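Local coordinates for protein pectinesterase 1 (Solanum lycopersicum, PDB 1XG2) that hydrolyses the methyl esters of cell-wall pectin, as the catalytic domain of a longer precursor, and is bound here to its inhibitor protein, at residues 121-127 with 142-148; 160-164 with 292-298; 252-256 with 276-280. All blocks are in the same frame, centred on the assembly; numbering follows the deposited sequence.

Contact 1 (121-127 with 142-148); sequences VINRCRI and FYRDSYV
Two successive coils of a right-handed parallel beta-helix lie in register here, I122 beside Y143 and I127 beside V148 on the interior face. I122 CD1 sits over one face of the Y143 ring, 3.9 Å from its centroid, and I122 CB presses on the rim at CD2. F163 continues this pile through a ring stack with Y143. Parallel-ladder bonds join the backbones: I122 N reaches F142 O at 2.9 Å, and R144 N reaches I122 O at the same length. At the corner where the coil passes from one sheet of the beta-helix to the next, R124 and D145 both take a left-handed backbone conformation. The ladder is bridged there by a side chain: with OG beside its own backbone N (chi1 -69°), S146 accepts C125 N at 3.1 Å (172° at the hydrogen) and donates to R144 O at 3.0 Å from above the carbonyl plane. R144 O also takes R124 N at 3.0 Å. The ladder resumes with Y147 N to C125 O, 2.8 Å. On the outside, one water joins N123 ND2, R124 NH1 and D145 OD1, while R124 NE forms a salt bridge with D96.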
loop_
_atom_site.group_PDB
_atom_site.type_symbol
_atom_site.label_atom_id
_atom_site.label_comp_id
_atom_site.label_asym_id
_atom_site.label_seq_id
_atom_site.Cartn_x
_atom_site.Cartn_y
_atom_site.Cartn_z
ATOM N N VAL A 121 -9.050 -4.406 -6.977
ATOM C CA VAL A 121 -9.435 -5.719 -6.495
ATOM C C VAL A 121 -8.439 -6.744 -7.008
ATOM O O VAL A 121 -8.113 -6.761 -8.201
ATOM C CB VAL A 121 -10.836 -6.130 -7.006
ATOM C CG1 VAL A 121 -11.198 -7.550 -6.491
ATOM C CG2 VAL A 121 -11.863 -5.129 -6.568
ATOM N N ILE A 122 -7.952 -7.579 -6.099
ATOM C CA ILE A 122 -7.096 -8.707 -6.431
ATOM C C ILE A 122 -7.909 -9.951 -6.032
ATOM O O ILE A 122 -8.116 -10.216 -4.855
ATOM C CB ILE A 122 -5.738 -8.581 -5.690
ATOM C CG1 ILE A 122 -4.965 -7.358 -6.200
ATOM C CG2 ILE A 122 -4.862 -9.800 -5.917
ATOM C CD1 ILE A 122 -5.451 -6.025 -5.675
ATOM N N ASN A 123 -8.357 -10.707 -7.032
ATOM C CA ASN A 123 -9.300 -11.797 -6.868
ATOM C C ASN A 123 -8.722 -13.103 -7.408
ATOM O O ASN A 123 -8.353 -13.176 -8.564
ATOM C CB ASN A 123 -10.563 -11.450 -7.652
ATOM C CG ASN A 123 -11.714 -12.421 -7.399
ATOM O OD1 ASN A 123 -12.536 -12.686 -8.273
ATOM N ND2 ASN A 123 -11.745 -12.982 -6.193
ATOM N N ARG A 124 -8.662 -14.120 -6.566
ATOM C CA ARG A 124 -8.212 -15.450 -6.961
ATOM C C ARG A 124 -6.816 -15.393 -7.592
ATOM O O ARG A 124 -6.592 -15.953 -8.665
ATOM C CB ARG A 124 -9.205 -16.096 -7.928
ATOM C CG ARG A 124 -10.589 -16.335 -7.321
ATOM C CD ARG A 124 -11.454 -17.289 -8.138
ATOM N NE ARG A 124 -11.638 -16.846 -9.515
ATOM C CZ ARG A 124 -12.692 -16.166 -9.976
ATOM N NH1 ARG A 124 -13.713 -15.841 -9.193
ATOM N NH2 ARG A 124 -12.736 -15.831 -11.253
ATOM N N CYS A 125 -5.904 -14.679 -6.933
ATOM C CA CYS A 125 -4.522 -14.566 -7.386
ATOM C C CYS A 125 -3.590 -15.263 -6.428
ATOM O O CYS A 125 -3.928 -15.436 -5.271
ATOM C CB CYS A 125 -4.128 -13.095 -7.484
ATOM S SG CYS A 125 -4.970 -12.271 -8.835
ATOM N N ARG A 126 -2.402 -15.624 -6.917
ATOM C CA ARG A 126 -1.343 -16.196 -6.104
ATOM C C ARG A 126 -0.161 -15.216 -6.185
ATOM O O ARG A 126 0.352 -14.986 -7.256
ATOM C CB ARG A 126 -0.947 -17.569 -6.665
ATOM C CG ARG A 126 0.012 -18.364 -5.783
ATOM C CD ARG A 126 0.142 -19.857 -6.163
ATOM N NE ARG A 126 0.349 -20.014 -7.601
ATOM C CZ ARG A 126 1.523 -20.057 -8.205
ATOM N NH1 ARG A 126 2.655 -19.980 -7.509
ATOM N NH2 ARG A 126 1.569 -20.184 -9.516
ATOM N N ILE A 127 0.238 -14.626 -5.066
ATOM C CA ILE A 127 1.341 -13.668 -5.037
ATOM C C ILE A 127 2.460 -14.324 -4.264
ATOM O O ILE A 127 2.299 -14.640 -3.111
ATOM C CB ILE A 127 0.895 -12.342 -4.390
ATOM C CG1 ILE A 127 -0.487 -11.889 -4.926
ATOM C CG2 ILE A 127 1.935 -11.276 -4.608
ATOM C CD1 ILE A 127 -0.573 -11.643 -6.415
ATOM N N PHE A 142 -8.723 -4.239 -2.100
ATOM C CA PHE A 142 -9.438 -5.405 -1.616
ATOM C C PHE A 142 -8.822 -6.645 -2.245
ATOM O O PHE A 142 -8.715 -6.741 -3.482
ATOM C CB PHE A 142 -10.910 -5.295 -1.995
ATOM C CG PHE A 142 -11.776 -6.409 -1.470
ATOM C CD1 PHE A 142 -11.910 -6.636 -0.112
ATOM C CD2 PHE A 142 -12.485 -7.217 -2.352
ATOM C CE1 PHE A 142 -12.712 -7.675 0.347
ATOM C CE2 PHE A 142 -13.308 -8.246 -1.887
ATOM C CZ PHE A 142 -13.408 -8.475 -0.554
ATOM N N TYR A 143 -8.439 -7.580 -1.384
ATOM C CA TYR A 143 -7.902 -8.874 -1.761
ATOM C C TYR A 143 -8.886 -9.949 -1.326
ATOM O O TYR A 143 -9.293 -9.988 -0.175
ATOM C CB TYR A 143 -6.542 -9.121 -1.099
ATOM C CG TYR A 143 -5.487 -8.190 -1.632
ATOM C CD1 TYR A 143 -5.453 -6.844 -1.242
ATOM C CD2 TYR A 143 -4.522 -8.636 -2.518
ATOM C CE1 TYR A 143 -4.490 -5.976 -1.732
ATOM C CE2 TYR A 143 -3.552 -7.760 -3.026
ATOM C CZ TYR A 143 -3.562 -6.431 -2.642
ATOM O OH TYR A 143 -2.623 -5.553 -3.146
ATOM N N ARG A 144 -9.252 -10.815 -2.257
ATOM C CA ARG A 144 -10.278 -11.818 -2.032
ATOM C C ARG A 144 -9.863 -13.147 -2.637
ATOM O O ARG A 144 -9.389 -13.203 -3.774
ATOM C CB ARG A 144 -11.585 -11.340 -2.654
ATOM C CG ARG A 144 -12.753 -12.300 -2.559
ATOM C CD ARG A 144 -13.338 -12.476 -1.159
ATOM N NE ARG A 144 -14.297 -13.580 -1.159
ATOM C CZ ARG A 144 -15.374 -13.669 -0.385
ATOM N NH1 ARG A 144 -15.664 -12.737 0.521
ATOM N NH2 ARG A 144 -16.171 -14.723 -0.510
ATOM N N ASP A 145 -10.093 -14.224 -1.883
ATOM C CA ASP A 145 -9.898 -15.587 -2.366
ATOM C C ASP A 145 -8.495 -15.825 -2.939
ATOM O O ASP A 145 -8.329 -16.571 -3.898
ATOM C CB ASP A 145 -10.955 -15.925 -3.419
ATOM C CG ASP A 145 -12.358 -16.047 -2.835
ATOM O OD1 ASP A 145 -13.316 -16.075 -3.634
ATOM O OD2 ASP A 145 -12.600 -16.122 -1.614
ATOM N N SER A 146 -7.490 -15.178 -2.353
ATOM C CA SER A 146 -6.151 -15.186 -2.929
ATOM C C SER A 146 -5.166 -15.885 -1.995
ATOM O O SER A 146 -5.439 -16.088 -0.815
ATOM C CB SER A 146 -5.702 -13.752 -3.242
ATOM O OG SER A 146 -6.453 -13.199 -4.322
ATOM N N TYR A 147 -4.013 -16.247 -2.550
ATOM C CA TYR A 147 -2.927 -16.847 -1.813
ATOM C C TYR A 147 -1.778 -15.842 -1.861
ATOM O O TYR A 147 -1.415 -15.389 -2.930
ATOM C CB TYR A 147 -2.569 -18.155 -2.517
ATOM C CG TYR A 147 -1.539 -19.043 -1.897
ATOM C CD1 TYR A 147 -1.910 -20.168 -1.151
ATOM C CD2 TYR A 147 -0.180 -18.822 -2.136
ATOM C CE1 TYR A 147 -0.923 -21.034 -0.619
ATOM C CE2 TYR A 147 0.799 -19.672 -1.627
ATOM C CZ TYR A 147 0.438 -20.772 -0.867
ATOM O OH TYR A 147 1.450 -21.587 -0.365
ATOM N N VAL A 148 -1.278 -15.436 -0.702
ATOM C CA VAL A 148 -0.109 -14.574 -0.618
ATOM C C VAL A 148 0.902 -15.311 0.239
ATOM O O VAL A 148 0.600 -15.686 1.373
ATOM C CB VAL A 148 -0.430 -13.217 0.023
ATOM C CG1 VAL A 148 0.792 -12.312 -0.000
ATOM C CG2 VAL A 148 -1.604 -12.552 -0.696
HETATM O O HOH W 1 -13.684 -14.943 -6.091
#

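Contact 2 (160-164 with 292-298); sequences AVVFQ and FTVAKLI
V162 packs its two methyls against V294, L297 and I298, where the short helix 294-297 covers the outer face of the beta-helix strand 160-164. With CG1 anti to its backbone N (chi1 178°), V162 sends CG1 to V294 CG2 at 3.9 Å, the two side chains crossing at about a right angle. Its other branch, CG2, meets L297 CD2 at 4.0 Å and I298 CD1 at 4.1 Å. L297 has CG anti to N (chi1 -177°), and CD2 continues the extended line to reach V161 O at 3.7 Å, while CD1 takes the bent position. I298, just past the helix, holds CG1 in the crowded position between backbone N and carbonyl carbon; beyond it the chain is extended, carrying CD1 to V162, while CG2 rests against A160 O at 3.2 Å. A160 CB packs against L297 O at 3.6 Å and also touches I103 of the inhibitor chain. At the other end, the Q164 amide nitrogen NE2 lies 3.6 Å from V294 CG2, and its hydrogens go to V312 O and Q198 OE1. T293 N-caps the helix, OG1 accepting weakly from K296 N at 3.5 Å and also hydrogen-bonding M290 O. The contact is made by van der Waals packing, methyls against methyls and against backbone carbonyls, and the buried polar end of Q164 is satisfied by residues beyond it, so within this pair shape rather than polar pairing probably guides the fit.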
loop_
_atom_site.group_PDB
_atom_site.type_symbol
_atom_site.label_atom_id
_atom_site.label_comp_id
_atom_site.label_asym_id
_atom_site.label_seq_id
_atom_site.Cartn_x
_atom_site.Cartn_y
_atom_site.Cartn_z
ATOM N N ALA A 160 -5.041 1.562 2.485
ATOM C CA ALA A 160 -6.187 1.128 3.263
ATOM C C ALA A 160 -6.631 -0.151 2.560
ATOM O O ALA A 160 -7.094 -0.110 1.417
ATOM C CB ALA A 160 -7.275 2.161 3.254
ATOM N N VAL A 161 -6.454 -1.282 3.231
ATOM C CA VAL A 161 -6.543 -2.576 2.577
ATOM C C VAL A 161 -7.201 -3.633 3.458
ATOM O O VAL A 161 -6.875 -3.774 4.638
ATOM C CB VAL A 161 -5.134 -3.064 2.087
ATOM C CG1 VAL A 161 -4.172 -3.234 3.237
ATOM C CG2 VAL A 161 -5.250 -4.366 1.311
ATOM N N VAL A 162 -8.141 -4.361 2.862
ATOM C CA VAL A 162 -8.747 -5.537 3.476
ATOM C C VAL A 162 -8.440 -6.808 2.683
ATOM O O VAL A 162 -8.640 -6.861 1.463
ATOM C CB VAL A 162 -10.265 -5.360 3.584
ATOM C CG1 VAL A 162 -10.919 -6.602 4.174
ATOM C CG2 VAL A 162 -10.567 -4.131 4.435
ATOM N N PHE A 163 -7.942 -7.810 3.395
ATOM C CA PHE A 163 -7.771 -9.174 2.899
ATOM C C PHE A 163 -8.916 -9.997 3.453
ATOM O O PHE A 163 -9.134 -10.042 4.666
ATOM C CB PHE A 163 -6.436 -9.766 3.356
ATOM C CG PHE A 163 -5.246 -9.053 2.805
ATOM C CD1 PHE A 163 -4.774 -7.905 3.415
ATOM C CD2 PHE A 163 -4.594 -9.527 1.669
ATOM C CE1 PHE A 163 -3.695 -7.226 2.890
ATOM C CE2 PHE A 163 -3.511 -8.855 1.145
ATOM C CZ PHE A 163 -3.056 -7.713 1.758
ATOM N N GLN A 164 -9.662 -10.634 2.565
ATOM C CA GLN A 164 -10.803 -11.422 2.964
ATOM C C GLN A 164 -10.763 -12.787 2.311
ATOM O O GLN A 164 -10.642 -12.879 1.102
ATOM C CB GLN A 164 -12.073 -10.690 2.559
ATOM C CG GLN A 164 -13.191 -10.829 3.516
ATOM C CD GLN A 164 -14.366 -9.966 3.122
ATOM O OE1 GLN A 164 -14.967 -10.193 2.075
ATOM N NE2 GLN A 164 -14.680 -8.966 3.938
ATOM N N PHE A 292 -12.430 -1.587 10.850
ATOM C CA PHE A 292 -11.535 -2.356 9.990
ATOM C C PHE A 292 -12.264 -3.230 8.983
ATOM O O PHE A 292 -11.642 -4.021 8.292
ATOM C CB PHE A 292 -10.545 -3.123 10.870
ATOM C CG PHE A 292 -9.779 -2.209 11.792
ATOM C CD1 PHE A 292 -8.712 -1.456 11.313
ATOM C CD2 PHE A 292 -10.192 -2.015 13.096
ATOM C CE1 PHE A 292 -8.028 -0.571 12.137
ATOM C CE2 PHE A 292 -9.522 -1.132 13.929
ATOM C CZ PHE A 292 -8.432 -0.403 13.452
ATOM N N THR A 293 -13.578 -3.024 8.862
ATOM C CA THR A 293 -14.395 -3.753 7.894
ATOM C C THR A 293 -14.298 -3.102 6.532
ATOM O O THR A 293 -13.815 -1.979 6.380
ATOM C CB THR A 293 -15.878 -3.803 8.319
ATOM O OG1 THR A 293 -16.381 -2.474 8.493
ATOM C CG2 THR A 293 -16.049 -4.466 9.664
ATOM N N VAL A 294 -14.753 -3.822 5.528
ATOM C CA VAL A 294 -14.771 -3.323 4.157
ATOM C C VAL A 294 -15.551 -2.008 4.087
ATOM O O VAL A 294 -15.128 -1.055 3.435
ATOM C CB VAL A 294 -15.391 -4.351 3.230
ATOM C CG1 VAL A 294 -15.842 -3.735 1.909
ATOM C CG2 VAL A 294 -14.433 -5.492 2.995
ATOM N N ALA A 295 -16.689 -1.979 4.774
ATOM C CA ALA A 295 -17.548 -0.804 4.791
ATOM C C ALA A 295 -16.821 0.441 5.317
ATOM O O ALA A 295 -16.929 1.513 4.738
ATOM C CB ALA A 295 -18.783 -1.087 5.626
ATOM N N LYS A 296 -16.064 0.298 6.397
ATOM C CA LYS A 296 -15.494 1.467 7.060
ATOM C C LYS A 296 -14.075 1.806 6.603
ATOM O O LYS A 296 -13.731 2.978 6.497
ATOM C CB LYS A 296 -15.506 1.279 8.579
ATOM C CG LYS A 296 -16.888 1.061 9.169
ATOM C CD LYS A 296 -17.799 2.263 8.973
ATOM C CE LYS A 296 -19.230 1.941 9.420
ATOM N NZ LYS A 296 -20.170 3.055 9.103
ATOM N N LEU A 297 -13.239 0.799 6.367
ATOM C CA LEU A 297 -11.825 1.056 6.082
ATOM C C LEU A 297 -11.578 1.429 4.620
ATOM O O LEU A 297 -10.750 2.283 4.331
ATOM C CB LEU A 297 -10.960 -0.140 6.483
ATOM C CG LEU A 297 -9.441 0.024 6.295
ATOM C CD1 LEU A 297 -8.879 1.115 7.196
ATOM C CD2 LEU A 297 -8.744 -1.289 6.571
ATOM N N ILE A 298 -12.311 0.795 3.707
ATOM C CA ILE A 298 -12.160 1.040 2.277
ATOM C C ILE A 298 -13.448 1.503 1.573
ATOM O O ILE A 298 -13.501 1.529 0.354
ATOM C CB ILE A 298 -11.563 -0.222 1.578
ATOM C CG1 ILE A 298 -12.477 -1.452 1.695
ATOM C CG2 ILE A 298 -10.174 -0.530 2.165
ATOM C CD1 ILE A 298 -11.988 -2.653 0.875
#

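Contact 3 (252-256 with 276-280); sequences FALKT and KWPGY
L254 crosses the indole of W277 obliquely, its two methyls over one side of the ring system and spaced roughly along the long axis. CD2 stands almost directly above the six-membered ring, 3.6 Å from the centroid and 13° off the normal, a CH-pi contact. L254 CD1 stands above the NE1-CD1 rim of the five-membered ring, 3.6 Å from W277 NE1, and L254 CB approaches W277 CG. The torsions explain this reach: L254 CG is anti to its own carbonyl carbon, and chi2 (-170°) extends the chain to CD1 on the NE1 side of the indole, while the other branch, CD2, folds back over the six-membered ring. Beside this CH-pi contact, the backbones are tied by a single hydrogen bond. G279 N donates to L254 O at 3.0 Å, the donor lying in the carbonyl plane though the bond bends at the hydrogen (143°). W277 CB and P278 CD border the same oxygen. W277 to Y280 form a type I beta turn, closed by Y280 N to W277 O at 3.0 Å, with P278 and G279 at its corners. On the solvent side, the K255 chain crosses P278 obliquely, CG to CG 4.0 Å. Both segments are irregular loops linking the last coils of the beta-helix; W277 packs also on W245. Apolar overlap on the indole face, together with the one backbone bond, probably holds the two loops together and, with W245, may limit the rotation of the W277 ring.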
loop_
_atom_site.group_PDB
_atom_site.type_symbol
_atom_site.label_atom_id
_atom_site.label_comp_id
_atom_site.label_asym_id
_atom_site.label_seq_id
_atom_site.Cartn_x
_atom_site.Cartn_y
_atom_site.Cartn_z
ATOM N N PHE A 252 10.615 1.407 19.620
ATOM C CA PHE A 252 10.019 2.202 18.542
ATOM C C PHE A 252 8.568 1.800 18.285
ATOM O O PHE A 252 8.263 0.616 18.102
ATOM C CB PHE A 252 10.828 2.056 17.254
ATOM C CG PHE A 252 10.211 2.742 16.052
ATOM C CD1 PHE A 252 10.223 4.122 15.939
ATOM C CD2 PHE A 252 9.626 1.997 15.030
ATOM C CE1 PHE A 252 9.659 4.750 14.832
ATOM C CE2 PHE A 252 9.064 2.618 13.917
ATOM C CZ PHE A 252 9.083 3.983 13.810
ATOM N N ALA A 253 7.682 2.791 18.334
ATOM C CA ALA A 253 6.286 2.668 17.908
ATOM C C ALA A 253 5.367 1.954 18.888
ATOM O O ALA A 253 4.161 1.918 18.675
ATOM C CB ALA A 253 6.207 1.993 16.534
ATOM N N LEU A 254 5.905 1.396 19.970
ATOM C CA LEU A 254 5.128 0.449 20.771
ATOM C C LEU A 254 3.930 1.092 21.481
ATOM O O LEU A 254 2.953 0.416 21.775
ATOM C CB LEU A 254 6.028 -0.296 21.772
ATOM C CG LEU A 254 7.187 -1.083 21.161
ATOM C CD1 LEU A 254 7.852 -1.962 22.217
ATOM C CD2 LEU A 254 6.731 -1.912 19.955
ATOM N N LYS A 255 3.988 2.398 21.706
ATOM C CA LYS A 255 2.876 3.133 22.296
ATOM C C LYS A 255 1.918 3.729 21.267
ATOM O O LYS A 255 0.777 4.038 21.603
ATOM C CB LYS A 255 3.409 4.282 23.161
ATOM C CG LYS A 255 4.256 3.863 24.368
ATOM C CD LYS A 255 4.765 5.119 25.121
ATOM C CE LYS A 255 5.326 4.791 26.509
ATOM N NZ LYS A 255 6.465 5.685 26.852
ATOM N N THR A 256 2.388 3.930 20.033
ATOM C CA THR A 256 1.622 4.657 19.007
ATOM C C THR A 256 1.037 3.767 17.900
ATOM O O THR A 256 0.115 4.179 17.196
ATOM C CB THR A 256 2.502 5.742 18.363
ATOM O OG1 THR A 256 3.783 5.193 18.011
ATOM C CG2 THR A 256 2.816 6.868 19.366
ATOM N N LYS A 276 2.753 -6.967 25.655
ATOM C CA LYS A 276 1.959 -6.122 26.542
ATOM C C LYS A 276 2.061 -4.650 26.141
ATOM O O LYS A 276 1.816 -3.746 26.949
ATOM C CB LYS A 276 2.421 -6.329 27.986
ATOM C CG LYS A 276 2.088 -7.721 28.535
ATOM C CD LYS A 276 2.637 -7.888 29.959
ATOM C CE LYS A 276 2.398 -9.300 30.526
ATOM N NZ LYS A 276 1.086 -9.909 30.133
ATOM N N TRP A 277 2.399 -4.410 24.876
ATOM C CA TRP A 277 2.592 -3.047 24.380
ATOM C C TRP A 277 1.291 -2.275 24.569
ATOM O O TRP A 277 0.217 -2.834 24.362
ATOM C CB TRP A 277 2.907 -3.048 22.888
ATOM C CG TRP A 277 4.047 -3.871 22.443
ATOM C CD1 TRP A 277 5.107 -4.313 23.187
ATOM C CD2 TRP A 277 4.254 -4.355 21.120
ATOM N NE1 TRP A 277 5.961 -5.047 22.396
ATOM C CE2 TRP A 277 5.464 -5.081 21.118
ATOM C CE3 TRP A 277 3.544 -4.228 19.915
ATOM C CZ2 TRP A 277 5.976 -5.676 19.963
ATOM C CZ3 TRP A 277 4.047 -4.827 18.775
ATOM C CH2 TRP A 277 5.246 -5.542 18.807
ATOM N N PRO A 278 1.370 -1.004 24.954
ATOM C CA PRO A 278 0.176 -0.152 25.034
ATOM C C PRO A 278 -0.614 -0.151 23.727
ATOM O O PRO A 278 -1.849 -0.107 23.752
ATOM C CB PRO A 278 0.761 1.240 25.323
ATOM C CG PRO A 278 2.046 0.971 26.017
ATOM C CD PRO A 278 2.585 -0.279 25.377
ATOM N N GLY A 279 0.096 -0.228 22.604
ATOM C CA GLY A 279 -0.528 -0.219 21.288
ATOM C C GLY A 279 -1.148 -1.527 20.839
ATOM O O GLY A 279 -1.801 -1.543 19.800
ATOM N N TYR A 280 -0.927 -2.617 21.585
ATOM C CA TYR A 280 -1.549 -3.896 21.291
ATOM C C TYR A 280 -2.866 -4.082 22.051
ATOM O O TYR A 280 -2.933 -3.866 23.262
ATOM C CB TYR A 280 -0.626 -5.082 21.615
ATOM C CG TYR A 280 -1.367 -6.383 21.443
ATOM C CD1 TYR A 280 -1.760 -6.806 20.182
ATOM C CD2 TYR A 280 -1.733 -7.156 22.536
ATOM C CE1 TYR A 280 -2.487 -7.984 20.002
ATOM C CE2 TYR A 280 -2.455 -8.341 22.373
ATOM C CZ TYR A 280 -2.825 -8.751 21.110
ATOM O OH TYR A 280 -3.540 -9.912 20.943
#

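How the contacts relate
Contacts 1 and 2 are continuous: their centres are 14 Å apart, and strands 140-144 and 160-164 are neighbours in one sheet, with probable hydrogen bonds Y143 N to V162 O (2.9 Å) and Y143 O to Q164 N (2.8 Å). Contact 3 falls within the chain loop that contact 2 closes, yet stays about 9 Å away at the nearest atoms and about 20 Å from contact 1. Between side chains, I127 of contact 1 is about 10 Å from D132 and V148 about 11 Å from D153, the predicted proton donor and nucleophile. V161 of contact 2 is about 11 Å from W223, and W277 of contact 3 about 6 Å from R221, both probable substrate-binding residues.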